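Toll-like receptor 13 (Mus musculus, PDB 4Z0C) recognises bacterial 23S ribosomal RNA through its leucine-rich-repeat ectodomain and signals via MYD88 and TRAF6 to activate NF-kappa-B and the inflammatory response. Local coordinates at residues Y1-C6 with S31-Y36; G77-L82 with E103-L108; S167-D172 with K190-N195; F380-R385 with E404-A409; N386-L391 with A408-V413. All blocks are in the same frame, centred on the assembly; numbering follows the deposited sequence.

Contact 1 (Y1-C6 with S31-Y36)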
# COMPACT_ATOMS: atom_id res chain seq x y z
N TYR A 1 1.37 19.53 -37.50
CA TYR A 1 1.99 20.08 -36.31
C TYR A 1 2.06 19.00 -35.24
O TYR A 1 1.28 18.95 -34.28
CB TYR A 1 1.26 21.31 -35.84
CG TYR A 1 1.88 22.07 -34.69
CD1 TYR A 1 3.20 21.84 -34.28
CD2 TYR A 1 1.12 22.99 -33.99
CE1 TYR A 1 3.74 22.54 -33.21
CE2 TYR A 1 1.63 23.67 -32.93
CZ TYR A 1 2.92 23.45 -32.53
OH TYR A 1 3.35 24.18 -31.47
N GLY A 2 3.04 18.14 -35.45
CA GLY A 2 3.38 17.07 -34.56
C GLY A 2 4.61 16.54 -35.25
O GLY A 2 4.68 16.60 -36.48
N PHE A 3 5.57 16.05 -34.48
CA PHE A 3 6.81 15.58 -35.04
C PHE A 3 6.84 14.06 -34.97
O PHE A 3 5.86 13.43 -34.57
CB PHE A 3 7.99 16.18 -34.29
CG PHE A 3 7.77 17.61 -33.85
CD1 PHE A 3 7.25 18.55 -34.71
CD2 PHE A 3 8.08 18.00 -32.55
CE1 PHE A 3 7.05 19.86 -34.30
CE2 PHE A 3 7.88 19.31 -32.13
CZ PHE A 3 7.37 20.24 -32.99
N ASN A 4 7.97 13.47 -35.33
CA ASN A 4 8.09 12.01 -35.34
C ASN A 4 8.65 11.46 -34.03
O ASN A 4 7.96 10.71 -33.33
CB ASN A 4 8.95 11.56 -36.53
CG ASN A 4 9.26 10.07 -36.51
OD1 ASN A 4 8.55 9.28 -35.89
ND2 ASN A 4 10.32 9.68 -37.20
N LYS A 5 9.90 11.80 -33.72
CA LYS A 5 10.60 11.25 -32.56
C LYS A 5 10.51 12.13 -31.31
O LYS A 5 10.70 11.65 -30.21
CB LYS A 5 12.07 11.02 -32.91
CG LYS A 5 12.49 9.57 -32.83
CD LYS A 5 12.13 8.81 -34.08
CE LYS A 5 12.77 7.43 -34.05
NZ LYS A 5 12.31 6.58 -35.18
N CYS A 6 10.18 13.41 -31.50
CA CYS A 6 10.24 14.41 -30.44
C CYS A 6 8.87 15.00 -30.16
O CYS A 6 7.99 14.98 -31.03
CB CYS A 6 11.15 15.58 -30.89
SG CYS A 6 12.88 15.19 -31.25
N SER A 31 15.05 16.69 -37.64
CA SER A 31 14.80 17.37 -38.93
C SER A 31 13.42 18.04 -39.05
O SER A 31 13.24 18.98 -39.83
CB SER A 31 15.01 16.41 -40.11
OG SER A 31 14.07 15.34 -40.06
N ASP A 32 12.44 17.55 -38.29
CA ASP A 32 11.08 18.07 -38.40
C ASP A 32 10.67 19.02 -37.27
O ASP A 32 9.51 19.38 -37.16
CB ASP A 32 10.08 16.94 -38.52
CG ASP A 32 10.23 15.91 -37.42
OD1 ASP A 32 10.95 16.19 -36.45
OD2 ASP A 32 9.64 14.81 -37.54
N ILE A 33 11.62 19.44 -36.43
CA ILE A 33 11.27 20.28 -35.28
C ILE A 33 11.43 21.78 -35.57
O ILE A 33 12.26 22.15 -36.42
CB ILE A 33 12.01 19.83 -33.97
CG1 ILE A 33 13.45 20.32 -33.94
CG2 ILE A 33 11.93 18.30 -33.81
CD1 ILE A 33 14.15 19.95 -32.65
N PRO A 34 10.65 22.64 -34.88
CA PRO A 34 10.59 24.06 -35.26
C PRO A 34 11.90 24.83 -35.11
O PRO A 34 12.77 24.51 -34.29
CB PRO A 34 9.54 24.64 -34.30
CG PRO A 34 8.76 23.46 -33.82
CD PRO A 34 9.76 22.35 -33.75
N ARG A 35 12.02 25.87 -35.93
CA ARG A 35 13.20 26.71 -35.91
C ARG A 35 13.22 27.60 -34.66
O ARG A 35 14.27 28.12 -34.29
CB ARG A 35 13.28 27.55 -37.20
CG ARG A 35 13.36 26.73 -38.48
CD ARG A 35 13.32 27.61 -39.73
NE ARG A 35 14.63 27.67 -40.39
CZ ARG A 35 15.62 28.47 -40.02
NH1 ARG A 35 16.77 28.45 -40.67
NH2 ARG A 35 15.45 29.30 -38.99
N TYR A 36 12.06 27.77 -34.02
CA TYR A 36 11.99 28.61 -32.82
C TYR A 36 12.34 27.88 -31.51
O TYR A 36 12.20 28.42 -30.41
CB TYR A 36 10.61 29.31 -32.71
CG TYR A 36 9.43 28.36 -32.65
CD1 TYR A 36 9.24 27.52 -31.56
CD2 TYR A 36 8.47 28.35 -33.66
CE1 TYR A 36 8.15 26.66 -31.49
CE2 TYR A 36 7.37 27.50 -33.60
CZ TYR A 36 7.23 26.65 -32.51
OH TYR A 36 6.15 25.79 -32.42
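Tyr1 approaches Tyr36 with its phenol end, the two side chains crossing at about a right angle and their OH atoms lying 3.4 Å apart. Gln8 grips both: its NE2 bonds to Tyr1 OH and its OE1 to Tyr36 OH, so a single amide ties the two phenols together. Phe3 follows, with its ring laid across Ile33 and Pro34. Ile33 CG2 sits over one ring face, 4.1 Å from Phe3 CD2, while Pro34 CD comes in obliquely to within 3.3 Å of Phe3 CZ. Such packing belongs to the N-terminal end of the leucine-rich-repeat solenoid, where the chain start covers the loop leading into the first repeat. Here it is also next to the C-terminal region: His683 meets the rings of both Tyr1 and Phe3, and Phe3 shares a backbone hydrogen bond with Arg688. At Asn4 the interaction turns polar. Its backbone N donates to Asp32 OD2 over 3.1 Å, a bent bond (136°) that arrives from above the carboxylate plane. A chi1 of 52°, with CG between backbone N and carbonyl carbon, brings the Asp32 carboxylate over to it. The other oxygen, Asp32 OD1, is buried against Phe3 CB, 3.7 Å away, and has no polar partner in the model. Cys6, in disulfide linkage with Cys18, sets its CB 4.1 Å from Ile33 CG2, the same methyl that covers the Phe3 ring.

Contact 2 (G77-L82 with E103-L108); sequences GAFRGL and EGLSSL
The guanidinium of Arg80 has the aliphatic part of Glu103 over one face, CB standing above the plane toward the rim of the group. Glu103 CG comes closest, 3.2 Å from Arg80 NH2. The two side chains run side by side in the same direction with their flat ends only 16° from parallel, yet the charged atoms do not meet: Arg80 NH2 and Glu103 OE1 are 4.7 Å apart. At that distance the opposite charges probably attract only weakly, and they form no salt bridge. The ring of Phe79 carries the CB of its neighbour Ala78 on one face and is met obliquely by Leu105 CD1, which also lies 3.8 Å from Phe79 CB. The second methyl of Leu105, CD2, reaches Leu82 CB at 4.0 Å. With CG anti to the carbonyl carbon (chi1 -67°), Leu105 fits its fork between these two side chains.

No hydrogen bond joins the segments. Each is shaped by its own turns instead, a type I turn from Gly77 to Arg80 running into a type II turn from Phe79 to Leu82, and an inverse gamma turn centred on Leu105. The backbones draw close at Gly104, whose CA is 4.8 Å from that of Arg80. Phe79 occupies the consensus phenylalanine position of the repeat. The two loops close LRR 2 and LRR 3, the second running into LRR 4, and follow strands 73-74 and 97-98; Phe79 and Leu108 both pack on Leu88 of strand 87-89, and Ser107 OG bonds to Glu83 O.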
# COMPACT_ATOMS: atom_id res chain seq x y z
N GLY A 77 33.00 21.43 -36.43
CA GLY A 77 31.84 22.07 -37.04
C GLY A 77 30.51 21.66 -36.40
O GLY A 77 29.50 22.35 -36.59
N ALA A 78 30.52 20.59 -35.61
CA ALA A 78 29.28 20.03 -35.04
C ALA A 78 28.26 21.05 -34.55
O ALA A 78 27.08 20.99 -34.91
CB ALA A 78 29.61 19.06 -33.93
N PHE A 79 28.75 22.02 -33.78
CA PHE A 79 27.90 23.03 -33.15
C PHE A 79 27.89 24.41 -33.85
O PHE A 79 27.60 25.42 -33.20
CB PHE A 79 28.29 23.19 -31.68
CG PHE A 79 28.34 21.89 -30.94
CD1 PHE A 79 27.17 21.23 -30.58
CD2 PHE A 79 29.56 21.32 -30.59
CE1 PHE A 79 27.22 20.02 -29.88
CE2 PHE A 79 29.62 20.11 -29.90
CZ PHE A 79 28.46 19.47 -29.54
N ARG A 80 28.24 24.45 -35.13
CA ARG A 80 28.22 25.74 -35.86
C ARG A 80 26.83 26.36 -35.95
O ARG A 80 25.83 25.66 -36.09
CB ARG A 80 28.88 25.63 -37.24
CG ARG A 80 30.32 26.16 -37.24
CD ARG A 80 31.14 25.81 -38.48
NE ARG A 80 32.55 26.17 -38.30
CZ ARG A 80 33.00 27.42 -38.18
NH1 ARG A 80 32.16 28.44 -38.23
NH2 ARG A 80 34.30 27.65 -38.00
N GLY A 81 26.78 27.69 -35.87
CA GLY A 81 25.51 28.41 -35.89
C GLY A 81 24.80 28.49 -34.54
O GLY A 81 23.88 29.29 -34.39
N LEU A 82 25.23 27.70 -33.56
CA LEU A 82 24.59 27.69 -32.24
C LEU A 82 25.10 28.80 -31.33
O LEU A 82 25.56 28.55 -30.22
CB LEU A 82 24.79 26.33 -31.55
CG LEU A 82 24.09 25.13 -32.19
CD1 LEU A 82 24.13 23.86 -31.32
CD2 LEU A 82 22.66 25.52 -32.51
N GLU A 103 33.61 25.29 -32.29
CA GLU A 103 33.44 26.57 -32.97
C GLU A 103 31.95 26.96 -33.06
O GLU A 103 31.09 26.13 -33.35
CB GLU A 103 34.08 26.55 -34.36
CG GLU A 103 34.57 27.93 -34.84
CD GLU A 103 35.92 28.37 -34.22
OE1 GLU A 103 36.81 27.51 -34.02
OE2 GLU A 103 36.08 29.57 -33.93
N GLY A 104 31.67 28.23 -32.80
CA GLY A 104 30.33 28.76 -32.84
C GLY A 104 29.68 28.93 -31.48
O GLY A 104 28.67 29.63 -31.34
N LEU A 105 30.26 28.32 -30.46
CA LEU A 105 29.61 28.31 -29.15
C LEU A 105 30.00 29.54 -28.36
O LEU A 105 30.41 29.44 -27.20
CB LEU A 105 29.94 27.02 -28.40
CG LEU A 105 29.33 25.80 -29.09
CD1 LEU A 105 29.94 24.52 -28.55
CD2 LEU A 105 27.80 25.79 -28.91
N SER A 106 29.84 30.70 -28.99
CA SER A 106 30.41 31.94 -28.46
C SER A 106 29.65 32.50 -27.26
O SER A 106 30.12 33.44 -26.61
CB SER A 106 30.57 33.00 -29.57
OG SER A 106 29.35 33.63 -29.87
N SER A 107 28.50 31.91 -26.96
CA SER A 107 27.75 32.26 -25.75
C SER A 107 27.73 31.16 -24.67
O SER A 107 27.17 31.36 -23.60
CB SER A 107 26.31 32.64 -26.11
OG SER A 107 26.26 33.88 -26.77
N LEU A 108 28.33 30.01 -24.97
CA LEU A 108 28.30 28.87 -24.05
C LEU A 108 28.81 29.24 -22.66
O LEU A 108 29.96 29.65 -22.52
CB LEU A 108 29.14 27.71 -24.58
CG LEU A 108 28.83 26.34 -24.00
CD1 LEU A 108 27.46 25.89 -24.51
CD2 LEU A 108 29.90 25.36 -24.38

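Contact 3 (S167-D172 with K190-N195); sequences SIMYLD and KLRELN
Met169 and Arg192 lie side by side and point the same way, with Met169 SD over one face of the Arg192 guanidinium, 3.9 Å from Arg192 NH1. Further back along the same side chain, Met169 CG covers a face of the Tyr170 ring, so the methionine lies against both flat groups. These two are almost perpendicular, 87° between planes, and Tyr170 OH is 3.1 Å from Arg192 NH2. Glu193 reaches Tyr170 from a different direction: its OE1 is in the ring plane at the edge, 3.2 Å from Tyr170 CD1. Extended beyond CG, the glutamate also brings OE1 to Leu171 N, which donates a weak hydrogen bond, while OE2 is taken by His173 NE2.

On the inner side the aliphatic groups meet. Leu191 runs alongside Ile168, and its CD2 touches Leu171 CD1 at 3.7 Å, where the two leucines cross at about a right angle. The backbones run parallel, as expected for consecutive turns of a leucine-rich-repeat solenoid, here LRR 6 and LRR 7. Lys190 N donates to Ile168 O over 3.1 Å and Arg192 N to Met169 O over 2.9 Å, the latter nearly straight at 162°.

The contact is thus two-sided, leucine and isoleucine packed inward while Lys190, Arg192 and Tyr170 lie on the exposed side. The backbone N-H and His173 would be expected to stabilise the buried Glu193 as a carboxylate.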
# COMPACT_ATOMS: atom_id res chain seq x y z
N SER A 167 41.94 10.56 -12.00
CA SER A 167 43.16 9.86 -11.58
C SER A 167 44.38 10.79 -11.50
O SER A 167 45.52 10.36 -11.76
CB SER A 167 43.46 8.71 -12.53
OG SER A 167 42.50 7.69 -12.40
N ILE A 168 44.15 12.05 -11.16
CA ILE A 168 45.25 12.99 -11.02
C ILE A 168 46.10 12.65 -9.79
O ILE A 168 45.60 12.51 -8.67
CB ILE A 168 44.74 14.43 -10.96
CG1 ILE A 168 44.08 14.79 -12.30
CG2 ILE A 168 45.88 15.38 -10.72
CD1 ILE A 168 43.43 16.16 -12.32
N MET A 169 47.40 12.54 -10.00
CA MET A 169 48.32 12.10 -8.97
C MET A 169 49.22 13.26 -8.61
O MET A 169 49.60 13.42 -7.46
CB MET A 169 49.16 10.92 -9.49
CG MET A 169 49.87 10.12 -8.42
SD MET A 169 50.31 8.47 -8.99
CE MET A 169 48.72 7.88 -9.59
N TYR A 170 49.57 14.07 -9.62
CA TYR A 170 50.45 15.21 -9.40
C TYR A 170 49.92 16.51 -9.98
O TYR A 170 49.27 16.52 -11.02
CB TYR A 170 51.83 14.91 -10.00
CG TYR A 170 52.47 13.69 -9.39
CD1 TYR A 170 52.92 13.71 -8.08
CD2 TYR A 170 52.60 12.51 -10.12
CE1 TYR A 170 53.48 12.59 -7.51
CE2 TYR A 170 53.18 11.38 -9.55
CZ TYR A 170 53.62 11.44 -8.24
OH TYR A 170 54.19 10.35 -7.63
N LEU A 171 50.22 17.62 -9.31
CA LEU A 171 49.94 18.93 -9.88
C LEU A 171 51.02 19.31 -10.90
O LEU A 171 51.98 18.57 -11.09
CB LEU A 171 49.83 20.01 -8.79
CG LEU A 171 48.54 20.12 -7.97
CD1 LEU A 171 47.50 19.10 -8.42
CD2 LEU A 171 48.82 20.02 -6.49
N ASP A 172 50.84 20.45 -11.57
CA ASP A 172 51.77 20.91 -12.60
C ASP A 172 52.78 21.94 -12.07
O ASP A 172 52.46 22.73 -11.17
CB ASP A 172 50.98 21.48 -13.78
CG ASP A 172 51.85 22.24 -14.76
OD1 ASP A 172 52.03 23.47 -14.56
OD2 ASP A 172 52.36 21.63 -15.72
N LYS A 190 43.75 10.92 -6.82
CA LYS A 190 44.79 10.20 -6.10
C LYS A 190 46.03 11.06 -5.89
O LYS A 190 47.16 10.62 -6.11
CB LYS A 190 45.11 8.86 -6.78
CG LYS A 190 44.60 8.76 -8.20
CD LYS A 190 44.03 7.39 -8.47
CE LYS A 190 45.12 6.35 -8.46
NZ LYS A 190 46.03 6.46 -9.63
N LEU A 191 45.79 12.31 -5.49
CA LEU A 191 46.83 13.30 -5.26
C LEU A 191 47.88 12.88 -4.25
O LEU A 191 47.54 12.45 -3.15
CB LEU A 191 46.22 14.61 -4.77
CG LEU A 191 45.48 15.44 -5.80
CD1 LEU A 191 44.84 16.65 -5.12
CD2 LEU A 191 46.44 15.87 -6.89
N ARG A 192 49.15 13.05 -4.62
CA ARG A 192 50.27 12.79 -3.71
C ARG A 192 50.78 14.11 -3.16
O ARG A 192 51.56 14.12 -2.22
CB ARG A 192 51.41 12.07 -4.43
CG ARG A 192 51.06 10.69 -4.96
CD ARG A 192 51.50 9.58 -4.02
NE ARG A 192 51.11 8.27 -4.56
CZ ARG A 192 51.84 7.57 -5.42
NH1 ARG A 192 51.42 6.40 -5.86
NH2 ARG A 192 53.00 8.05 -5.86
N GLU A 193 50.33 15.22 -3.74
CA GLU A 193 50.84 16.53 -3.34
C GLU A 193 49.75 17.59 -3.35
O GLU A 193 48.76 17.49 -4.07
CB GLU A 193 51.97 16.96 -4.29
CG GLU A 193 51.46 17.78 -5.48
CD GLU A 193 52.43 17.85 -6.64
OE1 GLU A 193 52.65 16.82 -7.31
OE2 GLU A 193 52.96 18.95 -6.91
N LEU A 194 49.94 18.63 -2.55
CA LEU A 194 49.08 19.80 -2.57
C LEU A 194 49.92 21.07 -2.72
O LEU A 194 49.67 22.08 -2.07
CB LEU A 194 48.21 19.87 -1.31
CG LEU A 194 46.94 19.01 -1.33
CD1 LEU A 194 46.21 19.05 0.00
CD2 LEU A 194 46.02 19.45 -2.45
N ASN A 195 50.93 21.00 -3.59
CA ASN A 195 51.86 22.11 -3.80
C ASN A 195 51.41 22.99 -4.97
O ASN A 195 51.61 22.63 -6.14
CB ASN A 195 53.27 21.54 -4.05
CG ASN A 195 54.31 22.61 -4.30
OD1 ASN A 195 54.03 23.81 -4.21
ND2 ASN A 195 55.53 22.18 -4.63

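Contact 4 (F380-R385 with E404-A409)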
# COMPACT_ATOMS: atom_id res chain seq x y z
N PHE A 380 15.34 25.64 14.40
CA PHE A 380 15.23 24.35 13.74
C PHE A 380 15.78 23.23 14.64
O PHE A 380 16.90 23.30 15.13
CB PHE A 380 15.97 24.34 12.40
CG PHE A 380 16.07 22.97 11.76
CD1 PHE A 380 15.03 22.47 10.98
CD2 PHE A 380 17.21 22.19 11.94
CE1 PHE A 380 15.13 21.20 10.39
CE2 PHE A 380 17.32 20.93 11.35
CZ PHE A 380 16.27 20.44 10.57
N LEU A 381 14.97 22.21 14.85
CA LEU A 381 15.39 21.05 15.63
C LEU A 381 15.00 19.81 14.86
O LEU A 381 13.85 19.69 14.40
CB LEU A 381 14.73 21.06 17.01
CG LEU A 381 14.95 19.80 17.87
CD1 LEU A 381 16.41 19.58 18.18
CD2 LEU A 381 14.13 19.85 19.16
N SER A 382 15.96 18.93 14.64
CA SER A 382 15.65 17.65 14.02
C SER A 382 15.98 16.46 14.93
O SER A 382 17.10 16.35 15.44
CB SER A 382 16.35 17.50 12.69
OG SER A 382 16.31 16.15 12.28
N LEU A 383 15.01 15.56 15.11
CA LEU A 383 15.22 14.34 15.89
C LEU A 383 14.95 13.11 15.04
O LEU A 383 14.83 12.01 15.58
CB LEU A 383 14.29 14.32 17.12
CG LEU A 383 14.39 15.54 18.04
CD1 LEU A 383 13.36 15.55 19.15
CD2 LEU A 383 15.75 15.56 18.63
N SER A 384 14.81 13.30 13.71
CA SER A 384 14.48 12.22 12.78
C SER A 384 15.31 10.98 12.98
O SER A 384 16.49 11.08 13.26
CB SER A 384 14.62 12.64 11.32
OG SER A 384 13.55 13.47 10.98
N ARG A 385 14.68 9.82 12.79
CA ARG A 385 15.38 8.54 12.85
C ARG A 385 16.00 8.29 14.21
O ARG A 385 17.07 7.70 14.30
CB ARG A 385 16.45 8.42 11.76
CG ARG A 385 15.90 8.60 10.39
CD ARG A 385 16.67 7.81 9.34
NE ARG A 385 15.97 7.94 8.06
CZ ARG A 385 15.07 7.07 7.59
NH1 ARG A 385 14.77 5.99 8.29
NH2 ARG A 385 14.48 7.29 6.43
N GLU A 404 10.55 25.18 13.16
CA GLU A 404 10.48 23.90 12.47
C GLU A 404 10.96 22.72 13.32
O GLU A 404 12.09 22.74 13.81
CB GLU A 404 11.27 23.95 11.15
CG GLU A 404 11.33 22.59 10.48
CD GLU A 404 11.79 22.63 9.03
OE1 GLU A 404 12.08 21.53 8.49
OE2 GLU A 404 11.86 23.74 8.44
N LEU A 405 10.12 21.70 13.45
CA LEU A 405 10.46 20.49 14.20
C LEU A 405 10.37 19.28 13.28
O LEU A 405 9.33 19.01 12.68
CB LEU A 405 9.55 20.32 15.43
CG LEU A 405 9.69 19.07 16.32
CD1 LEU A 405 11.10 18.95 16.95
CD2 LEU A 405 8.62 19.02 17.41
N ASN A 406 11.48 18.56 13.13
CA ASN A 406 11.49 17.36 12.29
C ASN A 406 11.63 16.10 13.14
O ASN A 406 12.69 15.85 13.76
CB ASN A 406 12.62 17.43 11.26
CG ASN A 406 12.59 16.28 10.27
OD1 ASN A 406 11.62 15.51 10.22
ND2 ASN A 406 13.65 16.14 9.48
N LEU A 407 10.56 15.31 13.15
CA LEU A 407 10.45 14.06 13.90
C LEU A 407 10.16 12.89 12.96
O LEU A 407 9.65 11.88 13.38
CB LEU A 407 9.30 14.18 14.90
CG LEU A 407 9.58 15.07 16.11
CD1 LEU A 407 8.28 15.40 16.81
CD2 LEU A 407 10.48 14.31 17.06
N ALA A 408 10.50 13.04 11.68
CA ALA A 408 10.23 12.01 10.69
C ALA A 408 10.99 10.72 10.95
O ALA A 408 12.13 10.74 11.38
CB ALA A 408 10.54 12.53 9.30
N ALA A 409 10.33 9.60 10.69
CA ALA A 409 10.93 8.26 10.77
C ALA A 409 11.44 7.91 12.15
O ALA A 409 12.30 7.03 12.31
CB ALA A 409 12.00 8.07 9.71
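Phe380 and Glu404 lie side by side at the start of two parallel strands, the carboxylate turned 79° from the ring and Glu404 OE1 at the ring edge, 3.6 Å from Phe380 CE1. Their backbones are joined by Leu381 N to Glu404 O, Asn406 N to Leu381 O and Leu383 N to Asn406 O, the last being the shortest at 2.7 Å. On the sheet face that carries Leu381 and Leu405, these leucines run alongside each other, CD2 to CD1 at 3.9 Å, and Leu383 and Leu407 repeat the arrangement one step on. Past the strands, Ala408 O accepts from two donors: Arg385 N at 3.1 Å and, weakly, Ser384 OG. The Arg385 guanidinium lays one face over Ala409 CB, 3.7 Å from Arg385 NH1.

Asn406 shapes this bend. CG anti to the backbone N (chi1 -174°) swings OD1 forward to accept Ala408 N at 3.1 Å, an Asx turn in which the donor sits well above the amide plane. Further out, Asn386 ND2 holds Leu383 O and Asn434 ND2 holds Leu407 O, the recurrent asparagines of the leucine-rich repeat. Strands 356-358 and 428-430 flank the pair, and the bound RNA is about 7 Å away between nearest atoms.

Chemically the two faces differ: leucines packed side by side fill the solenoid interior, whereas the opposite face, mixed aromatic and polar, leaves Phe380, Glu404 and Asn406 partly exposed beside buried Ser382.

Contact 5 (N386-L391 with A408-V413)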
# COMPACT_ATOMS: atom_id res chain seq x y z
N ASN A 386 15.31 8.73 15.25
CA ASN A 386 15.61 8.24 16.59
C ASN A 386 14.54 7.24 17.01
O ASN A 386 13.38 7.38 16.65
CB ASN A 386 15.75 9.39 17.60
CG ASN A 386 17.10 10.12 17.47
OD1 ASN A 386 18.13 9.61 17.89
ND2 ASN A 386 17.08 11.32 16.89
N PRO A 387 14.95 6.19 17.75
CA PRO A 387 14.00 5.17 18.22
C PRO A 387 13.15 5.70 19.37
O PRO A 387 13.14 5.10 20.44
CB PRO A 387 14.91 4.04 18.70
CG PRO A 387 16.19 4.74 19.12
CD PRO A 387 16.34 5.88 18.14
N ILE A 388 12.45 6.80 19.14
CA ILE A 388 11.59 7.45 20.11
C ILE A 388 10.15 6.96 19.91
O ILE A 388 9.59 7.10 18.81
CB ILE A 388 11.58 8.97 19.84
CG1 ILE A 388 12.96 9.58 20.12
CG2 ILE A 388 10.52 9.68 20.65
CD1 ILE A 388 13.16 10.99 19.48
N THR A 389 9.54 6.39 20.94
CA THR A 389 8.16 5.95 20.81
C THR A 389 7.21 6.99 21.39
O THR A 389 6.03 7.02 21.04
CB THR A 389 7.90 4.61 21.51
OG1 THR A 389 8.12 4.74 22.92
CG2 THR A 389 8.80 3.53 20.93
N GLU A 390 7.73 7.87 22.24
CA GLU A 390 6.90 8.83 22.95
C GLU A 390 7.66 10.14 23.22
O GLU A 390 8.86 10.13 23.46
CB GLU A 390 6.44 8.22 24.28
CG GLU A 390 4.97 7.86 24.32
CD GLU A 390 4.55 7.14 25.59
OE1 GLU A 390 3.71 7.69 26.33
OE2 GLU A 390 5.06 6.03 25.85
N LEU A 391 6.94 11.25 23.18
CA LEU A 391 7.53 12.55 23.48
C LEU A 391 7.49 12.92 24.96
O LEU A 391 6.41 13.06 25.54
CB LEU A 391 6.80 13.63 22.69
CG LEU A 391 7.09 13.54 21.21
CD1 LEU A 391 6.29 14.61 20.46
CD2 LEU A 391 8.59 13.68 20.98
N ALA A 408 10.50 13.04 11.68
CA ALA A 408 10.23 12.01 10.69
C ALA A 408 10.99 10.72 10.95
O ALA A 408 12.13 10.74 11.38
CB ALA A 408 10.54 12.53 9.30
N ALA A 409 10.33 9.60 10.69
CA ALA A 409 10.93 8.26 10.77
C ALA A 409 11.44 7.91 12.15
O ALA A 409 12.30 7.03 12.31
CB ALA A 409 12.00 8.07 9.71
N CYS A 410 10.92 8.58 13.17
CA CYS A 410 11.06 8.06 14.52
C CYS A 410 10.06 6.90 14.69
O CYS A 410 9.51 6.41 13.71
CB CYS A 410 10.79 9.15 15.53
SG CYS A 410 12.03 10.44 15.53
N TRP A 411 9.84 6.45 15.92
CA TRP A 411 8.94 5.32 16.16
C TRP A 411 7.69 5.75 16.91
O TRP A 411 7.07 4.96 17.62
CB TRP A 411 9.65 4.21 16.93
CG TRP A 411 10.80 3.57 16.22
CD1 TRP A 411 11.21 3.81 14.93
CD2 TRP A 411 11.70 2.60 16.75
NE1 TRP A 411 12.30 3.03 14.63
CE2 TRP A 411 12.63 2.28 15.73
CE3 TRP A 411 11.82 1.97 17.99
CZ2 TRP A 411 13.64 1.35 15.92
CZ3 TRP A 411 12.84 1.05 18.18
CH2 TRP A 411 13.73 0.74 17.14
N ILE A 412 7.31 7.00 16.75
CA ILE A 412 6.29 7.58 17.60
C ILE A 412 4.93 6.88 17.51
O ILE A 412 4.34 6.66 16.43
CB ILE A 412 6.16 9.09 17.38
CG1 ILE A 412 7.46 9.77 17.86
CG2 ILE A 412 4.91 9.63 18.09
CD1 ILE A 412 7.69 11.14 17.26
N VAL A 413 4.47 6.51 18.68
CA VAL A 413 3.40 5.56 18.84
C VAL A 413 2.16 6.32 19.28
O VAL A 413 1.04 5.87 19.07
CB VAL A 413 3.88 4.51 19.86
CG1 VAL A 413 3.12 4.59 21.18
CG2 VAL A 413 3.93 3.14 19.24
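Pro387 meets one face of the Trp411 indole with its CA-CB side, its ring tilted away, in a CH-pi contact: its CB stands 3.7 Å from the centroid of the six-membered ring, only 10° off the normal. Trp411 is also met at its edge, near the ring plane, by Thr389 CG2, which comes within 4.1 Å of Trp411 CB.

Among the hydrogen bonds, Val413 N to Thr389 O is short, 2.9 Å, whereas Trp411 N to Ile388 O is weak and bent to 129°. Within the first segment Ile388 N returns to Asn386 O, closing an inverse gamma turn round Pro387. CA-H...O contacts fill the gaps between these bonds, as between Thr389 CA and Trp411 O at 3.5 Å.

Apolar packing covers the inner side. Ile388 sends CD1 to Cys410 SG and CG2 to Ile412 CG1, each 4.1 Å away; its chi1 of -67° sets CG1 beside the backbone N, on the side of Cys410, while the side chain runs alongside Ile412.

The two stretches descend in parallel from strands 380-382 and 404-406, in consecutive repeats LRR 15 and LRR 16. Asn434 of the following turn receives Ile412 N through OD1. Asn386, whose ND2 also bonds to Leu383 O, reaches back to Leu359 O, and its OD1 accepts from Phe364 N. At the outer side Val413 of the second subunit packs on Thr389 and Trp411, so this loop edge forms part of the dimer contact before the chain turns back toward strand 428-430.

Overall arrangement
From the N terminus, contact 1 closes the first loop, laying the chain start over the entry to LRR 1 beside the C-terminal region. Contacts 2 and 3 follow in series, each joining neighbouring repeats: contact 2 pairs the loops that end LRR 2 and LRR 3, the second running into LRR 4, contact 3 the descending segments of LRR 6 and LRR 7. Contacts 4 and 5 lie across the chain's centre from contact 1, about 49 and 54 Å away between centres. They interlock: both bridge LRR 15 and LRR 16, share Ala408 and Ala409, and overlap along the chain, and Cys410 SG packs on Leu383 O between them. Contact 4 joins strands; contact 5 continues the pairing outward to the second subunit.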